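Local coordinates for inactive glucansucrase (Lactobacillus reuteri, PDB 5JBD), which is an inactive member of glycosyl hydrolase family 70, a large multidomain protein built round a TIM-type barrel and holding a calcium ion, at residues 313-318 with 741-746; 384-389 with 688-693; 625-630 with 647-652; 631-636 with 642-647. All blocks are in the same frame, centred on the assembly; numbering follows the deposited sequence. Where two conformers were deposited one is given.

Interaction 1: residues 313-318 with 741-746; sequences ANDHLS and GLKVQE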
# COMPACT_ATOMS: atom_id res chain seq x y z
N ALA A 313 -12.12 24.25 1.50
CA ALA A 313 -11.40 23.22 0.74
C ALA A 313 -10.02 22.92 1.37
O ALA A 313 -9.69 21.76 1.63
CB ALA A 313 -11.23 23.64 -0.72
N ASN A 314 -9.27 23.96 1.65
CA ASN A 314 -7.91 23.83 2.21
C ASN A 314 -7.88 23.29 3.67
O ASN A 314 -6.98 22.54 4.02
CB ASN A 314 -7.15 25.16 2.09
CG ASN A 314 -6.88 25.57 0.64
OD1 ASN A 314 -7.29 24.90 -0.31
ND2 ASN A 314 -6.19 26.71 0.46
N ASP A 315 -8.88 23.64 4.47
CA ASP A 315 -9.06 23.04 5.81
C ASP A 315 -9.31 21.52 5.75
O ASP A 315 -9.08 20.82 6.74
CB ASP A 315 -10.20 23.71 6.58
CG ASP A 315 -9.83 25.08 7.16
OD1 ASP A 315 -8.64 25.44 7.21
OD2 ASP A 315 -10.75 25.81 7.56
N HIS A 316 -9.78 21.03 4.60
CA HIS A 316 -10.03 19.60 4.40
C HIS A 316 -9.15 19.04 3.28
O HIS A 316 -9.59 18.26 2.43
CB HIS A 316 -11.53 19.38 4.16
CG HIS A 316 -12.37 19.78 5.34
ND1 HIS A 316 -12.52 18.96 6.45
CD2 HIS A 316 -13.06 20.91 5.61
CE1 HIS A 316 -13.27 19.58 7.34
NE2 HIS A 316 -13.61 20.76 6.86
N LEU A 317 -7.87 19.42 3.32
CA LEU A 317 -6.90 19.04 2.30
C LEU A 317 -6.94 17.56 2.07
O LEU A 317 -6.83 16.79 3.02
CB LEU A 317 -5.48 19.45 2.71
CG LEU A 317 -4.42 19.43 1.61
CD1 LEU A 317 -4.72 20.46 0.52
CD2 LEU A 317 -3.03 19.65 2.21
N SER A 318 -7.12 17.15 0.81
CA SER A 318 -7.06 15.76 0.42
C SER A 318 -6.17 15.60 -0.82
O SER A 318 -6.13 16.49 -1.68
CB SER A 318 -8.47 15.19 0.19
OG SER A 318 -9.24 15.24 1.40
N GLY A 741 -2.57 23.55 15.97
CA GLY A 741 -2.95 24.32 14.78
C GLY A 741 -2.85 23.56 13.46
O GLY A 741 -2.99 24.16 12.42
N LEU A 742 -2.59 22.25 13.51
CA LEU A 742 -2.49 21.42 12.29
C LEU A 742 -3.83 20.83 11.92
O LEU A 742 -4.74 20.73 12.76
CB LEU A 742 -1.51 20.24 12.51
CG LEU A 742 -0.02 20.58 12.40
CD1 LEU A 742 0.44 21.44 13.55
CD2 LEU A 742 0.83 19.32 12.29
N LYS A 743 -3.94 20.42 10.66
CA LYS A 743 -5.01 19.53 10.21
C LYS A 743 -4.39 18.18 9.97
O LYS A 743 -3.18 18.08 9.75
CB LYS A 743 -5.67 20.05 8.93
CG LYS A 743 -6.34 21.43 9.10
CD LYS A 743 -7.54 21.38 10.02
CE LYS A 743 -8.29 22.71 9.99
NZ LYS A 743 -7.78 23.62 11.03
N VAL A 744 -5.22 17.14 10.04
CA VAL A 744 -4.75 15.75 10.01
C VAL A 744 -5.49 14.94 8.94
O VAL A 744 -6.72 14.95 8.89
CB VAL A 744 -4.97 15.08 11.38
CG1 VAL A 744 -4.22 13.75 11.46
CG2 VAL A 744 -4.54 16.00 12.53
N GLN A 745 -4.74 14.20 8.12
CA GLN A 745 -5.34 13.31 7.11
C GLN A 745 -5.09 11.85 7.44
O GLN A 745 -4.07 11.50 8.02
CB GLN A 745 -4.79 13.61 5.72
CG GLN A 745 -5.16 15.00 5.19
CD GLN A 745 -4.26 16.12 5.70
OE1 GLN A 745 -3.05 15.94 5.87
NE2 GLN A 745 -4.85 17.28 5.96
N GLU A 746 -6.04 11.00 7.08
CA GLU A 746 -5.87 9.55 7.21
C GLU A 746 -5.66 8.96 5.83
O GLU A 746 -6.28 9.38 4.86
CB GLU A 746 -7.10 8.88 7.87
CG GLU A 746 -7.15 7.35 7.84
CD GLU A 746 -6.02 6.64 8.59
OE1 GLU A 746 -4.90 7.19 8.75
OE2 GLU A 746 -6.26 5.47 9.00

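Interaction 2: residues 384-389 with 688-693; sequences PNWSFV and DFWMAP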
# COMPACT_ATOMS: atom_id res chain seq x y z
N PRO A 384 -3.17 21.79 -9.16
CA PRO A 384 -2.97 21.62 -7.70
C PRO A 384 -2.35 20.28 -7.40
O PRO A 384 -2.87 19.24 -7.82
CB PRO A 384 -4.41 21.70 -7.14
CG PRO A 384 -5.14 22.54 -8.11
CD PRO A 384 -4.58 22.17 -9.46
N ASN A 385 -1.19 20.29 -6.74
CA ASN A 385 -0.39 19.08 -6.63
C ASN A 385 0.39 19.01 -5.33
O ASN A 385 0.61 20.02 -4.66
CB ASN A 385 0.58 18.95 -7.82
CG ASN A 385 1.70 19.95 -7.77
OD1 ASN A 385 2.76 19.70 -7.18
ND2 ASN A 385 1.46 21.12 -8.33
N TRP A 386 0.77 17.78 -4.97
CA TRP A 386 1.69 17.52 -3.86
C TRP A 386 2.94 16.80 -4.41
O TRP A 386 2.88 16.09 -5.41
CB TRP A 386 1.04 16.73 -2.70
CG TRP A 386 0.48 15.37 -2.97
CD1 TRP A 386 -0.49 15.02 -3.88
CD2 TRP A 386 0.78 14.17 -2.24
NE1 TRP A 386 -0.77 13.68 -3.78
CE2 TRP A 386 -0.02 13.14 -2.77
CE3 TRP A 386 1.65 13.87 -1.18
CZ2 TRP A 386 0.03 11.82 -2.30
CZ3 TRP A 386 1.69 12.57 -0.70
CH2 TRP A 386 0.89 11.55 -1.27
N SER A 387 4.09 17.10 -3.81
CA SER A 387 5.37 16.62 -4.32
C SER A 387 6.20 16.13 -3.15
O SER A 387 5.94 16.50 -2.00
CB SER A 387 6.11 17.73 -5.10
OG SER A 387 6.26 18.90 -4.31
N PHE A 388 7.23 15.36 -3.44
CA PHE A 388 8.05 14.76 -2.40
C PHE A 388 9.46 14.44 -2.88
O PHE A 388 9.68 14.21 -4.08
CB PHE A 388 7.36 13.47 -1.89
CG PHE A 388 7.18 12.45 -2.97
CD1 PHE A 388 6.12 12.56 -3.87
CD2 PHE A 388 8.10 11.43 -3.15
CE1 PHE A 388 5.96 11.65 -4.90
CE2 PHE A 388 7.96 10.52 -4.18
CZ PHE A 388 6.88 10.62 -5.04
N VAL A 389 10.38 14.38 -1.91
CA VAL A 389 11.74 13.84 -2.07
C VAL A 389 11.76 12.33 -1.76
O VAL A 389 12.47 11.56 -2.43
CB VAL A 389 12.73 14.58 -1.14
CG1 VAL A 389 14.10 13.90 -1.09
CG2 VAL A 389 12.89 16.04 -1.60
N ASP A 688 -0.22 20.01 7.62
CA ASP A 688 -1.06 18.87 7.29
C ASP A 688 -0.31 17.58 7.62
O ASP A 688 0.75 17.31 7.05
CB ASP A 688 -1.43 18.93 5.81
CG ASP A 688 -2.44 20.04 5.53
OD1 ASP A 688 -3.66 19.82 5.75
OD2 ASP A 688 -2.00 21.15 5.13
N PHE A 689 -0.88 16.81 8.54
CA PHE A 689 -0.21 15.63 9.12
C PHE A 689 -0.82 14.37 8.52
O PHE A 689 -1.99 14.04 8.79
CB PHE A 689 -0.37 15.67 10.65
CG PHE A 689 0.67 14.89 11.42
CD1 PHE A 689 0.43 13.58 11.78
CD2 PHE A 689 1.87 15.48 11.81
CE1 PHE A 689 1.37 12.85 12.50
CE2 PHE A 689 2.81 14.76 12.54
CZ PHE A 689 2.57 13.45 12.88
N TRP A 690 -0.04 13.67 7.69
CA TRP A 690 -0.47 12.43 7.06
C TRP A 690 -0.17 11.28 8.03
O TRP A 690 1.00 10.96 8.31
CB TRP A 690 0.21 12.25 5.69
CG TRP A 690 0.20 10.90 5.03
CD1 TRP A 690 -0.59 9.83 5.33
CD2 TRP A 690 1.04 10.48 3.95
NE1 TRP A 690 -0.29 8.77 4.51
CE2 TRP A 690 0.71 9.14 3.66
CE3 TRP A 690 2.04 11.11 3.21
CZ2 TRP A 690 1.36 8.40 2.65
CZ3 TRP A 690 2.68 10.38 2.20
CH2 TRP A 690 2.33 9.05 1.93
N MET A 691 -1.24 10.66 8.52
CA MET A 691 -1.15 9.53 9.44
C MET A 691 -1.24 8.20 8.68
O MET A 691 -2.02 8.06 7.73
CB MET A 691 -2.24 9.60 10.51
CG MET A 691 -2.16 10.89 11.30
SD MET A 691 -2.79 10.84 13.00
CE MET A 691 -1.51 9.81 13.72
N ALA A 692 -0.45 7.24 9.14
CA ALA A 692 -0.43 5.90 8.58
C ALA A 692 -1.82 5.29 8.54
O ALA A 692 -2.67 5.64 9.36
CB ALA A 692 0.50 5.01 9.40
N PRO A 693 -2.06 4.37 7.59
CA PRO A 693 -3.33 3.64 7.65
C PRO A 693 -3.44 2.94 9.01
O PRO A 693 -2.55 2.17 9.39
CB PRO A 693 -3.19 2.61 6.51
CG PRO A 693 -1.72 2.43 6.35
CD PRO A 693 -1.17 3.80 6.57

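Interaction 3: residues 625-630 with 647-652; sequences DVTTNA and LDSHMI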
# COMPACT_ATOMS: atom_id res chain seq x y z
N ASP A 625 5.99 35.35 9.30
CA ASP A 625 5.19 34.25 8.73
C ASP A 625 4.52 34.80 7.45
O ASP A 625 3.72 35.71 7.52
CB ASP A 625 4.15 33.79 9.77
CG ASP A 625 3.22 32.68 9.26
OD1 ASP A 625 3.36 32.16 8.14
OD2 ASP A 625 2.32 32.30 10.05
N VAL A 626 4.88 34.23 6.31
CA VAL A 626 4.36 34.69 5.02
C VAL A 626 3.17 33.87 4.51
O VAL A 626 2.82 33.97 3.34
CB VAL A 626 5.46 34.73 3.92
CG1 VAL A 626 6.48 35.83 4.24
CG2 VAL A 626 6.13 33.37 3.73
N THR A 627 2.55 33.07 5.39
CA THR A 627 1.29 32.40 5.08
C THR A 627 0.31 33.35 4.42
O THR A 627 0.10 34.45 4.90
CB THR A 627 0.64 31.82 6.35
OG1 THR A 627 1.50 30.82 6.90
CG2 THR A 627 -0.72 31.19 6.06
N THR A 628 -0.26 32.94 3.29
CA THR A 628 -1.36 33.65 2.66
C THR A 628 -2.68 32.99 3.08
O THR A 628 -2.83 31.78 2.95
CB THR A 628 -1.21 33.67 1.13
OG1 THR A 628 -0.04 34.41 0.78
CG2 THR A 628 -2.41 34.32 0.45
N ASN A 629 -3.61 33.79 3.62
CA ASN A 629 -4.90 33.26 4.09
C ASN A 629 -5.81 32.97 2.89
O ASN A 629 -5.85 33.74 1.92
CB ASN A 629 -5.60 34.22 5.08
CG ASN A 629 -4.80 34.45 6.37
OD1 ASN A 629 -4.80 35.56 6.91
ND2 ASN A 629 -4.11 33.41 6.87
N ALA A 630 -6.50 31.84 2.94
CA ALA A 630 -7.35 31.39 1.83
C ALA A 630 -8.53 32.34 1.54
O ALA A 630 -9.04 32.33 0.42
CB ALA A 630 -7.85 29.97 2.09
N LEU A 647 -2.78 27.87 -1.06
CA LEU A 647 -2.54 26.42 -1.07
C LEU A 647 -1.04 26.13 -0.90
O LEU A 647 -0.68 25.18 -0.18
CB LEU A 647 -3.05 25.78 -2.36
CG LEU A 647 -3.05 24.25 -2.35
CD1 LEU A 647 -4.08 23.72 -1.35
CD2 LEU A 647 -3.35 23.70 -3.73
N ASP A 648 -0.20 26.95 -1.53
CA ASP A 648 1.27 26.84 -1.40
C ASP A 648 1.77 27.01 0.03
O ASP A 648 2.85 26.52 0.37
CB ASP A 648 2.01 27.89 -2.26
CG ASP A 648 1.99 27.60 -3.75
OD1 ASP A 648 1.55 26.52 -4.18
OD2 ASP A 648 2.49 28.45 -4.52
N SER A 649 1.02 27.73 0.87
CA SER A 649 1.37 27.88 2.29
C SER A 649 1.32 26.56 3.12
O SER A 649 1.87 26.50 4.22
CB SER A 649 0.52 28.98 2.94
OG SER A 649 0.68 30.23 2.29
N HIS A 650 0.68 25.51 2.58
CA HIS A 650 0.61 24.21 3.24
C HIS A 650 1.87 23.37 3.03
O HIS A 650 2.61 23.56 2.03
CB HIS A 650 -0.62 23.43 2.76
CG HIS A 650 -1.91 24.09 3.13
ND1 HIS A 650 -2.81 23.53 4.01
CD2 HIS A 650 -2.42 25.30 2.79
CE1 HIS A 650 -3.82 24.37 4.19
NE2 HIS A 650 -3.60 25.45 3.46
N MET A 651 2.11 22.49 3.98
CA MET A 651 3.17 21.49 3.93
C MET A 651 2.70 20.21 4.65
O MET A 651 2.25 20.26 5.79
CB MET A 651 4.45 22.01 4.58
CG MET A 651 5.55 20.97 4.67
SD MET A 651 7.17 21.68 5.02
CE MET A 651 6.92 22.17 6.71
N ILE A 652 2.83 19.09 3.94
CA ILE A 652 2.44 17.78 4.40
C ILE A 652 3.64 17.09 5.08
O ILE A 652 4.79 17.31 4.69
CB ILE A 652 1.91 16.91 3.23
CG1 ILE A 652 0.62 17.53 2.68
CG2 ILE A 652 1.66 15.47 3.68
CD1 ILE A 652 0.27 17.07 1.28
O HOH W 1 0.74 28.08 6.72

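Interaction 4: residues 631-636 with 642-647; sequences SDVVAN and ESNAAL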
# COMPACT_ATOMS: atom_id res chain seq x y z
N SER A 631 -8.96 33.12 2.53
CA SER A 631 -10.00 34.13 2.33
C SER A 631 -9.56 35.26 1.39
O SER A 631 -10.39 35.98 0.86
CB SER A 631 -10.46 34.73 3.68
OG SER A 631 -9.42 35.46 4.31
N ASP A 632 -8.24 35.40 1.19
CA ASP A 632 -7.67 36.48 0.35
C ASP A 632 -7.23 36.08 -1.06
O ASP A 632 -6.61 36.90 -1.76
CB ASP A 632 -6.48 37.11 1.10
CG ASP A 632 -6.89 37.72 2.43
OD1 ASP A 632 -8.02 38.25 2.52
OD2 ASP A 632 -6.10 37.64 3.38
N VAL A 633 -7.55 34.87 -1.50
CA VAL A 633 -7.20 34.44 -2.86
C VAL A 633 -8.46 34.37 -3.69
O VAL A 633 -9.57 34.47 -3.16
CB VAL A 633 -6.44 33.10 -2.88
CG1 VAL A 633 -5.10 33.24 -2.17
CG2 VAL A 633 -7.27 31.96 -2.26
N VAL A 634 -8.30 34.20 -4.99
CA VAL A 634 -9.44 34.14 -5.91
C VAL A 634 -10.22 32.86 -5.63
O VAL A 634 -9.62 31.81 -5.45
CB VAL A 634 -8.98 34.20 -7.39
CG1 VAL A 634 -10.15 33.95 -8.35
CG2 VAL A 634 -8.33 35.56 -7.68
N ALA A 635 -11.55 32.96 -5.56
CA ALA A 635 -12.40 31.79 -5.42
C ALA A 635 -13.08 31.55 -6.76
O ALA A 635 -13.44 32.49 -7.46
CB ALA A 635 -13.43 32.01 -4.33
N ASN A 636 -13.19 30.29 -7.14
CA ASN A 636 -13.77 29.93 -8.43
C ASN A 636 -14.82 28.87 -8.17
O ASN A 636 -14.49 27.80 -7.64
CB ASN A 636 -12.67 29.40 -9.34
CG ASN A 636 -13.15 29.09 -10.75
OD1 ASN A 636 -14.34 28.81 -10.99
ND2 ASN A 636 -12.22 29.09 -11.68
N GLU A 642 -7.16 25.00 -5.76
CA GLU A 642 -6.58 25.97 -6.66
C GLU A 642 -5.12 26.15 -6.23
O GLU A 642 -4.86 26.33 -5.04
CB GLU A 642 -7.27 27.30 -6.52
CG GLU A 642 -8.74 27.32 -6.87
CD GLU A 642 -9.33 28.70 -6.70
OE1 GLU A 642 -9.13 29.30 -5.62
OE2 GLU A 642 -9.98 29.20 -7.63
N SER A 643 -4.22 26.11 -7.20
CA SER A 643 -2.77 26.28 -6.95
C SER A 643 -2.45 27.76 -6.89
O SER A 643 -2.25 28.41 -7.91
CB SER A 643 -1.95 25.57 -8.04
OG SER A 643 -0.57 25.47 -7.70
N ASN A 644 -2.42 28.30 -5.68
CA ASN A 644 -2.16 29.73 -5.46
C ASN A 644 -1.36 29.89 -4.18
O ASN A 644 -1.00 28.89 -3.56
CB ASN A 644 -3.50 30.51 -5.42
CG ASN A 644 -4.47 29.96 -4.39
OD1 ASN A 644 -4.09 29.57 -3.29
ND2 ASN A 644 -5.76 29.93 -4.75
N ALA A 645 -1.08 31.13 -3.79
CA ALA A 645 -0.29 31.40 -2.59
C ALA A 645 -0.86 30.78 -1.30
O ALA A 645 -0.09 30.37 -0.40
CB ALA A 645 -0.10 32.91 -2.43
N ALA A 646 -2.19 30.68 -1.20
CA ALA A 646 -2.79 30.07 -0.00
C ALA A 646 -2.54 28.57 0.05
O ALA A 646 -2.12 28.04 1.08
CB ALA A 646 -4.27 30.40 0.10
N LEU A 647 -2.78 27.87 -1.06
CA LEU A 647 -2.54 26.42 -1.07
C LEU A 647 -1.04 26.13 -0.90
O LEU A 647 -0.68 25.18 -0.18
CB LEU A 647 -3.05 25.78 -2.36
CG LEU A 647 -3.05 24.25 -2.35
CD1 LEU A 647 -4.08 23.72 -1.35
CD2 LEU A 647 -3.35 23.70 -3.73
O HOH W 2 -9.56 29.26 -10.36

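Interaction 1: residues 313-318 with 741-746
The aliphatic chain of Lys743 lies across the backbone carbonyl of Asp315, and two residues along the strand, Gln745 does the same to the carbonyl of Leu317. In Lys743 the CG branch stands beside the backbone N, anti to the carbonyl carbon (chi1 -61°), and the chain bends at chi2 (-67°), which lays the methylenes over Asp315, whose O lies 3.7 Å from CG of Lys743. The two side chains then cross obliquely, with Lys743 CE 3.9 Å from Asp315 OD1. The amino group turns off at a second bend, the last torsion, leaving NZ of Lys743 4.3 Å from OD1 of Asp315, too far for a salt bridge, so any attraction between the charges is probably modest. Gln745 is folded as well, bent at chi2 (82°). Its CG approaches Leu317 O to 3.3 Å, and its amide NE2 comes 4.0 Å from CB of Leu317. The amide is fixed by other partners, OE1 being hydrogen-bonded to Tyr319 OH and NE2 to Asp688 OD1; Leu317 therefore packs against a group already held in place. The contact joins the C-terminal end of helix 310-315 and the loop after it to the start of barrel strand 743-748, which runs between strands 279-282 and 688-691, while Val744 of that strand packs on helix 727-739.

Interaction 2: residues 384-389 with 688-693
Trp386 and Trp690 meet inside the parallel barrel of this TIM-type fold, reaching toward each other from strands that are not neighbours: 460-464 and 652-654 lie between theirs in the sheet. The tight part is confined to the two indole rings. They form an offset edge-to-face (T-shaped) pair, the edge of Trp386 turned toward the face of Trp690, with the six-membered rings at 83° and their centroids 5.7 Å apart. Around this small patch the contact is loose, for the backbones stay well separated: the nearest CA atoms, of Trp386 and Asp688, are 11.6 Å apart. Both tryptophans are buried, so the sparse side is a matter of strand separation and not of solvent. The side chain of Ile652, from strand 652-654 between them, touches both indoles, and the ring of Tyr319 also meets Trp386. Each indole is further fixed at its nitrogen, NE1 of Trp386 by Asn320 O and NE1 of Trp690 by Asp747 OD2. The closest approach is at the corners of the benzo rings, where CZ3 of Trp386 lies 3.8 Å from CZ3 of Trp690 and CH2 of Trp386 follows at 4.1 Å from that same atom.

Interaction 3: residues 625-630 with 647-652
An Asx turn shapes the loop at Asp625-Thr627, and directly after it the loop is bound to Ser649, just past the short helix 645-648. The bond across is made by the backbone of Thr628, whose N donates to Ser649 OG over 3.0 Å, almost straight at 170°. The Ser649 hydroxyl in turn gives its proton to Ala645 O, one helical turn back; OG stands beside its own backbone N, anti to the carbonyl carbon (chi1 -59°), a position from which it can serve both partners. One hydroxyl thus links the loop to the helix by accepting from one and donating to the other. Next to it the methyl CG2 of Thr627 rests 4.0 Å from CB of Ser649, the apolar part of the contact. The other branch of Thr627 belongs to the turn. Asp625 OD1 is gripped twice, by Thr627 OG1 at 2.6 Å, on the syn side and near the carboxylate plane, and by Thr627 N at 3.0 Å, from well above that plane (47°). With its proton spent on Asp625, Thr627 OG1 accepts from a water 2.8 Å away, and this water also donates to Ser649 O, making a second, indirect bridge to the helix end. Beyond the contact, Arg493 of helix 483-496 bonds to Asp648 O, Ala630 and Leu647 both pack on Asn314 of helix 310-315, and the chain runs through His650, bonded to Asp688, into barrel strand 652-654 beside 460-464.

Interaction 4: residues 631-636 with 642-647
Asn644 OD1 is held by two backbone N-H groups at the start of helix 645-648: Leu647 N donates to it at 3.1 Å and 167°, and Ala646 N adds a weak bond. This makes Asn644 the N-cap. Its CG sits between the backbone N and the carbonyl carbon (chi1 54°), which folds the amide back over the helix start, while ND2 bonds to Asn380 OD1. Val633 crosses this amide at about a right angle, with CG2 3.5 Å from Asn644 ND2, and its other methyl, CG1, packs 3.7 Å from CB of Ala646. Further along the loop, at Val634, it is the extended side chain of Glu642 that arrives, end on. Its OE1 lies 2.6 Å from Val634 O, whereas OE2 comes 3.2 Å from CB of Asn636. A water joins Asn636 and Glu642, accepting from Asn636 ND2 at 3.0 Å and donating to Glu642 OE2 at 2.8 Å, while Asn636 OD1 is hydrogen-bonded to Glu638 N. The short separation of Glu642 OE1 and Val634 O is consistent with a proton lying between the two oxygens, though the geometry alone does not settle it.

In the fold
Interactions 1 and 2 both reach the parallel barrel sheet, through neighbouring strands 743-748 and 688-691, with about 10 Å between their centres. Interactions 3 and 4, further out, also have about 10 Å between centres, and share Leu647 and helix 645-648. The two pairs are connected: helix 310-315 touches Leu647 through Asn314, Asp688 bonds to His650, and Pro384 packs near Glu642 and Ser643. Along the chain the closures are concentric, 313-318 with 741-746 enclosing 384-389 with 688-693, then 625-630 with 647-652, and innermost 631-636 with 642-647. The chain returns from the long loop after strand 612-618 into strand 652-654, tying that loop to the barrel.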